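Local coordinates for core protein VP7 (Bluetongue virus, PDB 1BVP), which forms trimers that assemble on a VP3 scaffold as part of the inner capsid of the virus and probably binds a host cell surface receptor, at residues A[175-188]-A[217-231]. Residues are numbered along the deposited sequence; the frame is centred on the assembly and turned at random.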
loop_
_atom_site.group_PDB
_atom_site.type_symbol
_atom_site.label_atom_id
_atom_site.label_comp_id
_atom_site.label_asym_id
_atom_site.label_seq_id
_atom_site.Cartn_x
_atom_site.Cartn_y
_atom_site.Cartn_z
ATOM N N PHE A 175 27.888 3.270 -6.134
ATOM C CA PHE A 175 26.467 3.235 -6.463
ATOM C C PHE A 175 26.138 2.751 -7.870
ATOM O O PHE A 175 24.994 2.371 -8.139
ATOM C CB PHE A 175 25.868 4.629 -6.354
ATOM C CG PHE A 175 25.789 5.148 -4.961
ATOM C CD1 PHE A 175 24.719 4.810 -4.138
ATOM C CD2 PHE A 175 26.759 6.004 -4.471
ATOM C CE1 PHE A 175 24.617 5.325 -2.841
ATOM C CE2 PHE A 175 26.671 6.526 -3.177
ATOM C CZ PHE A 175 25.602 6.189 -2.363
ATOM N N GLN A 176 27.110 2.798 -8.774
ATOM C CA GLN A 176 26.892 2.445 -10.179
ATOM C C GLN A 176 26.882 0.968 -10.536
ATOM O O GLN A 176 27.277 0.125 -9.722
ATOM C CB GLN A 176 27.820 3.296 -11.070
ATOM C CG GLN A 176 27.561 4.820 -10.780
ATOM C CD GLN A 176 28.494 5.793 -11.496
ATOM O OE1 GLN A 176 29.590 5.413 -11.946
ATOM N NE2 GLN A 176 28.072 7.063 -11.595
ATOM N N GLY A 177 26.254 0.651 -11.672
ATOM C CA GLY A 177 26.170 -0.729 -12.134
ATOM C C GLY A 177 25.116 -1.632 -11.509
ATOM O O GLY A 177 24.908 -2.753 -11.968
ATOM N N ARG A 178 24.473 -1.176 -10.440
ATOM C CA ARG A 178 23.436 -1.954 -9.765
ATOM C C ARG A 178 22.117 -1.240 -9.968
ATOM O O ARG A 178 22.050 0.001 -9.830
ATOM C CB ARG A 178 23.712 -2.098 -8.254
ATOM C CG ARG A 178 24.719 -1.111 -7.643
ATOM C CD ARG A 178 25.256 -1.564 -6.267
ATOM N NE ARG A 178 25.595 -2.991 -6.218
ATOM C CZ ARG A 178 24.731 -3.974 -5.933
ATOM N NH1 ARG A 178 23.443 -3.725 -5.647
ATOM N NH2 ARG A 178 25.139 -5.234 -5.994
ATOM N N ASN A 179 21.077 -2.030 -10.266
ATOM C CA ASN A 179 19.717 -1.521 -10.500
ATOM C C ASN A 179 19.791 -0.643 -11.745
ATOM O O ASN A 179 20.770 -0.721 -12.528
ATOM C CB ASN A 179 19.216 -0.709 -9.303
ATOM C CG ASN A 179 19.424 -1.444 -7.953
ATOM O OD1 ASN A 179 19.746 -0.821 -6.929
ATOM N ND2 ASN A 179 19.260 -2.772 -7.959
ATOM N N ASP A 180 18.787 0.183 -11.972
ATOM C CA ASP A 180 18.862 1.013 -13.166
ATOM C C ASP A 180 18.028 2.185 -12.722
ATOM O O ASP A 180 16.957 2.465 -13.260
ATOM C CB ASP A 180 18.273 0.212 -14.350
ATOM C CG ASP A 180 18.198 1.004 -15.653
ATOM O OD1 ASP A 180 18.804 2.106 -15.775
ATOM O OD2 ASP A 180 17.485 0.510 -16.565
ATOM N N PRO A 181 18.513 2.878 -11.691
ATOM C CA PRO A 181 17.820 4.018 -11.121
ATOM C C PRO A 181 17.679 5.218 -12.011
ATOM O O PRO A 181 18.445 5.403 -12.939
ATOM C CB PRO A 181 18.649 4.317 -9.877
ATOM C CG PRO A 181 19.994 4.052 -10.325
ATOM C CD PRO A 181 19.851 2.751 -11.092
ATOM N N MET A 182 16.623 5.974 -11.752
ATOM C CA MET A 182 16.324 7.195 -12.458
ATOM C C MET A 182 16.647 8.302 -11.477
ATOM O O MET A 182 17.036 9.406 -11.869
ATOM C CB MET A 182 14.846 7.238 -12.820
ATOM C CG MET A 182 14.487 6.379 -14.017
ATOM S SD MET A 182 12.750 6.452 -14.445
ATOM C CE MET A 182 12.522 8.155 -15.021
ATOM N N MET A 183 16.449 8.017 -10.197
ATOM C CA MET A 183 16.754 8.987 -9.175
ATOM C C MET A 183 17.046 8.218 -7.886
ATOM O O MET A 183 16.484 7.147 -7.675
ATOM C CB MET A 183 15.608 9.959 -8.999
ATOM C CG MET A 183 16.043 11.293 -8.489
ATOM S SD MET A 183 16.839 12.232 -9.776
ATOM C CE MET A 183 16.440 13.818 -9.230
ATOM N N ILE A 184 18.005 8.711 -7.098
ATOM C CA ILE A 184 18.412 8.075 -5.848
ATOM C C ILE A 184 18.284 9.151 -4.808
ATOM O O ILE A 184 18.741 10.271 -5.026
ATOM C CB ILE A 184 19.880 7.580 -5.918
ATOM C CG1 ILE A 184 20.058 6.743 -7.179
ATOM C CG2 ILE A 184 20.226 6.718 -4.700
ATOM C CD1 ILE A 184 21.369 6.109 -7.310
ATOM N N TYR A 185 17.572 8.846 -3.727
ATOM C CA TYR A 185 17.362 9.826 -2.679
ATOM C C TYR A 185 18.232 9.476 -1.487
ATOM O O TYR A 185 18.100 8.427 -0.841
ATOM C CB TYR A 185 15.871 9.960 -2.324
ATOM C CG TYR A 185 15.046 10.421 -3.513
ATOM C CD1 TYR A 185 14.572 9.504 -4.464
ATOM C CD2 TYR A 185 14.810 11.765 -3.736
ATOM C CE1 TYR A 185 13.899 9.913 -5.601
ATOM C CE2 TYR A 185 14.128 12.195 -4.878
ATOM C CZ TYR A 185 13.677 11.259 -5.813
ATOM O OH TYR A 185 13.022 11.695 -6.954
ATOM N N LEU A 186 19.165 10.387 -1.269
ATOM C CA LEU A 186 20.194 10.310 -0.266
ATOM C C LEU A 186 20.051 11.224 0.925
ATOM O O LEU A 186 19.386 12.254 0.857
ATOM C CB LEU A 186 21.482 10.771 -0.940
ATOM C CG LEU A 186 22.383 9.822 -1.684
ATOM C CD1 LEU A 186 21.687 8.552 -2.051
ATOM C CD2 LEU A 186 22.924 10.536 -2.870
ATOM N N VAL A 187 20.662 10.814 2.027
ATOM C CA VAL A 187 20.825 11.697 3.182
ATOM C C VAL A 187 22.155 11.275 3.789
ATOM O O VAL A 187 22.451 10.077 3.839
ATOM C CB VAL A 187 19.621 11.857 4.190
ATOM C CG1 VAL A 187 18.483 10.973 3.859
ATOM C CG2 VAL A 187 20.097 11.765 5.626
ATOM N N TRP A 188 23.046 12.255 3.993
ATOM C CA TRP A 188 24.385 11.968 4.558
ATOM C C TRP A 188 24.547 12.503 5.959
ATOM O O TRP A 188 23.980 13.539 6.329
ATOM C CB TRP A 188 25.541 12.446 3.654
ATOM C CG TRP A 188 25.832 13.936 3.676
ATOM C CD1 TRP A 188 25.279 14.904 2.881
ATOM C CD2 TRP A 188 26.725 14.627 4.570
ATOM N NE1 TRP A 188 25.753 16.149 3.232
ATOM C CE2 TRP A 188 26.638 16.011 4.267
ATOM C CE3 TRP A 188 27.603 14.209 5.590
ATOM C CZ2 TRP A 188 27.381 16.975 4.950
ATOM C CZ3 TRP A 188 28.343 15.164 6.258
ATOM C CH2 TRP A 188 28.225 16.534 5.940
ATOM N N MET A 217 25.786 20.177 -0.352
ATOM C CA MET A 217 24.581 19.661 0.286
ATOM C C MET A 217 24.701 19.496 1.801
ATOM O O MET A 217 25.678 18.943 2.292
ATOM C CB MET A 217 24.177 18.322 -0.343
ATOM C CG MET A 217 24.018 18.312 -1.890
ATOM S SD MET A 217 22.729 19.405 -2.663
ATOM C CE MET A 217 21.638 19.867 -1.200
ATOM N N ARG A 218 23.712 19.995 2.537
ATOM C CA ARG A 218 23.672 19.876 3.990
ATOM C C ARG A 218 23.451 18.438 4.426
ATOM O O ARG A 218 22.866 17.627 3.707
ATOM C CB ARG A 218 22.523 20.678 4.557
ATOM C CG ARG A 218 22.611 22.157 4.330
ATOM C CD ARG A 218 21.653 22.842 5.285
ATOM N NE ARG A 218 21.759 22.226 6.612
ATOM C CZ ARG A 218 21.024 22.562 7.666
ATOM N NH1 ARG A 218 20.108 23.528 7.571
ATOM N NH2 ARG A 218 21.208 21.923 8.818
ATOM N N ALA A 219 23.862 18.128 5.640
ATOM C CA ALA A 219 23.675 16.788 6.147
ATOM C C ALA A 219 22.278 16.744 6.716
ATOM O O ALA A 219 21.722 17.790 7.078
ATOM C CB ALA A 219 24.666 16.501 7.218
ATOM N N GLY A 220 21.718 15.538 6.778
ATOM C CA GLY A 220 20.392 15.329 7.339
ATOM C C GLY A 220 19.185 15.860 6.597
ATOM O O GLY A 220 18.150 16.080 7.201
ATOM N N ARG A 221 19.313 16.032 5.291
ATOM C CA ARG A 221 18.255 16.529 4.440
ATOM C C ARG A 221 18.304 15.634 3.214
ATOM O O ARG A 221 19.404 15.245 2.759
ATOM C CB ARG A 221 18.536 17.984 4.015
ATOM C CG ARG A 221 17.664 19.029 4.701
ATOM C CD ARG A 221 18.112 19.293 6.131
ATOM N NE ARG A 221 16.995 19.589 7.034
ATOM C CZ ARG A 221 16.992 19.358 8.354
ATOM N NH1 ARG A 221 18.055 18.824 8.973
ATOM N NH2 ARG A 221 15.892 19.623 9.061
ATOM N N ILE A 222 17.125 15.288 2.698
ATOM C CA ILE A 222 17.027 14.438 1.506
ATOM C C ILE A 222 17.569 15.127 0.269
ATOM O O ILE A 222 17.237 16.277 -0.011
ATOM C CB ILE A 222 15.577 13.978 1.230
ATOM C CG1 ILE A 222 15.126 13.080 2.364
ATOM C CG2 ILE A 222 15.524 13.125 -0.019
ATOM C CD1 ILE A 222 13.675 12.806 2.346
ATOM N N ILE A 223 18.352 14.384 -0.492
ATOM C CA ILE A 223 18.955 14.874 -1.693
ATOM C C ILE A 223 18.483 14.025 -2.864
ATOM O O ILE A 223 18.548 12.794 -2.835
ATOM C CB ILE A 223 20.481 14.735 -1.589
ATOM C CG1 ILE A 223 21.031 15.702 -0.550
ATOM C CG2 ILE A 223 21.148 14.912 -2.954
ATOM C CD1 ILE A 223 22.403 15.279 -0.069
ATOM N N ALA A 224 18.037 14.696 -3.910
ATOM C CA ALA A 224 17.605 14.025 -5.114
ATOM C C ALA A 224 18.823 13.947 -6.022
ATOM O O ALA A 224 19.257 14.948 -6.587
ATOM C CB ALA A 224 16.519 14.821 -5.754
ATOM N N TRP A 225 19.387 12.768 -6.162
ATOM C CA TRP A 225 20.577 12.615 -6.978
ATOM C C TRP A 225 20.288 11.725 -8.176
ATOM O O TRP A 225 19.762 10.620 -8.030
ATOM C CB TRP A 225 21.688 12.005 -6.103
ATOM C CG TRP A 225 22.990 11.676 -6.815
ATOM C CD1 TRP A 225 23.693 12.492 -7.653
ATOM C CD2 TRP A 225 23.710 10.427 -6.779
ATOM N NE1 TRP A 225 24.784 11.830 -8.155
ATOM C CE2 TRP A 225 24.820 10.561 -7.640
ATOM C CE3 TRP A 225 23.524 9.214 -6.106
ATOM C CZ2 TRP A 225 25.749 9.521 -7.849
ATOM C CZ3 TRP A 225 24.453 8.171 -6.314
ATOM C CH2 TRP A 225 25.546 8.336 -7.177
ATOM N N ASP A 226 20.693 12.182 -9.353
ATOM C CA ASP A 226 20.491 11.428 -10.587
ATOM C C ASP A 226 21.367 10.235 -10.773
ATOM O O ASP A 226 21.236 9.540 -11.766
ATOM C CB ASP A 226 20.669 12.313 -11.802
ATOM C CG ASP A 226 21.946 13.090 -11.764
ATOM O OD1 ASP A 226 22.021 14.068 -10.974
ATOM O OD2 ASP A 226 22.862 12.729 -12.512
ATOM N N GLY A 227 22.317 10.024 -9.877
ATOM C CA GLY A 227 23.192 8.866 -10.003
ATOM C C GLY A 227 24.346 9.043 -10.972
ATOM O O GLY A 227 25.175 8.141 -11.090
ATOM N N GLN A 228 24.406 10.181 -11.669
ATOM C CA GLN A 228 25.480 10.443 -12.639
ATOM C C GLN A 228 26.424 11.536 -12.132
ATOM O O GLN A 228 27.651 11.369 -12.159
ATOM C CB GLN A 228 24.919 10.874 -14.013
ATOM C CG GLN A 228 24.138 9.823 -14.788
ATOM C CD GLN A 228 24.908 8.512 -14.938
ATOM O OE1 GLN A 228 25.945 8.463 -15.608
ATOM N NE2 GLN A 228 24.406 7.445 -14.311
ATOM N N ALA A 229 25.843 12.648 -11.681
ATOM C CA ALA A 229 26.611 13.786 -11.170
ATOM C C ALA A 229 27.576 13.317 -10.096
ATOM O O ALA A 229 27.248 12.428 -9.312
ATOM C CB ALA A 229 25.681 14.836 -10.596
ATOM N N ALA A 230 28.741 13.952 -10.028
ATOM C CA ALA A 230 29.764 13.575 -9.050
ATOM C C ALA A 230 29.363 13.802 -7.599
ATOM O O ALA A 230 28.856 14.872 -7.212
ATOM C CB ALA A 230 31.055 14.271 -9.356
ATOM N N LEU A 231 29.604 12.766 -6.809
ATOM C CA LEU A 231 29.299 12.751 -5.384
ATOM C C LEU A 231 30.662 12.924 -4.734
ATOM O O LEU A 231 31.434 11.962 -4.598
ATOM C CB LEU A 231 28.714 11.391 -5.045
ATOM C CG LEU A 231 27.878 11.340 -3.800
ATOM C CD1 LEU A 231 26.924 12.489 -3.825
ATOM C CD2 LEU A 231 27.133 10.046 -3.842
#
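Strand 183-188 pairs antiparallel with the short strand 223-225 in the beta domain of VP7. Two hydrogen-bonded pairs, I184 with W225 and L186 with I223, flank the non-hydrogen-bonded pair of Y185 and A224. I184 N donates to W225 O at 2.8 Å, and I223 N to L186 O at 2.7 Å.

The side chains of I184, L186, I223 and W225 share one face of the sheet. There the W225 indole turns its edge to one face of the F175 ring, a T-shaped pair with planes at 73°. With W225 CG opposite its backbone N (chi1 176°), W225 CZ3 comes 3.6 Å from CG of F175. L186 CD2 comes obliquely to CE3 of W225, and I184 CD1 to CZ3. CA of G227 lies over the centre of the six-membered ring, on one face. L231 CD2 touches the other, off centre. W225 NE1 donates to A229 O at 2.8 Å, which ties the indole to the loop after its strand. D226 OD2 takes N-H groups from Q228 and A229 and forms an Asx turn. The Q176 amide, from the facing loop, bonds G227 O through NE2 at 3.1 Å, in the carbonyl plane.

VP7 is a homotrimer, and here I222 packs on F299 and Y185 on I298 of a neighbouring subunit. Within the chain, Y185 stacks on F249 of strand 241-252.

At the far end, A219 CB sits over the six-membered ring of W188, 3.5 Å from its centroid, a CH-pi contact. W188 NE1 reaches M217 O at 2.9 Å, from above the carbonyl plane. G220 N bonds W188 O.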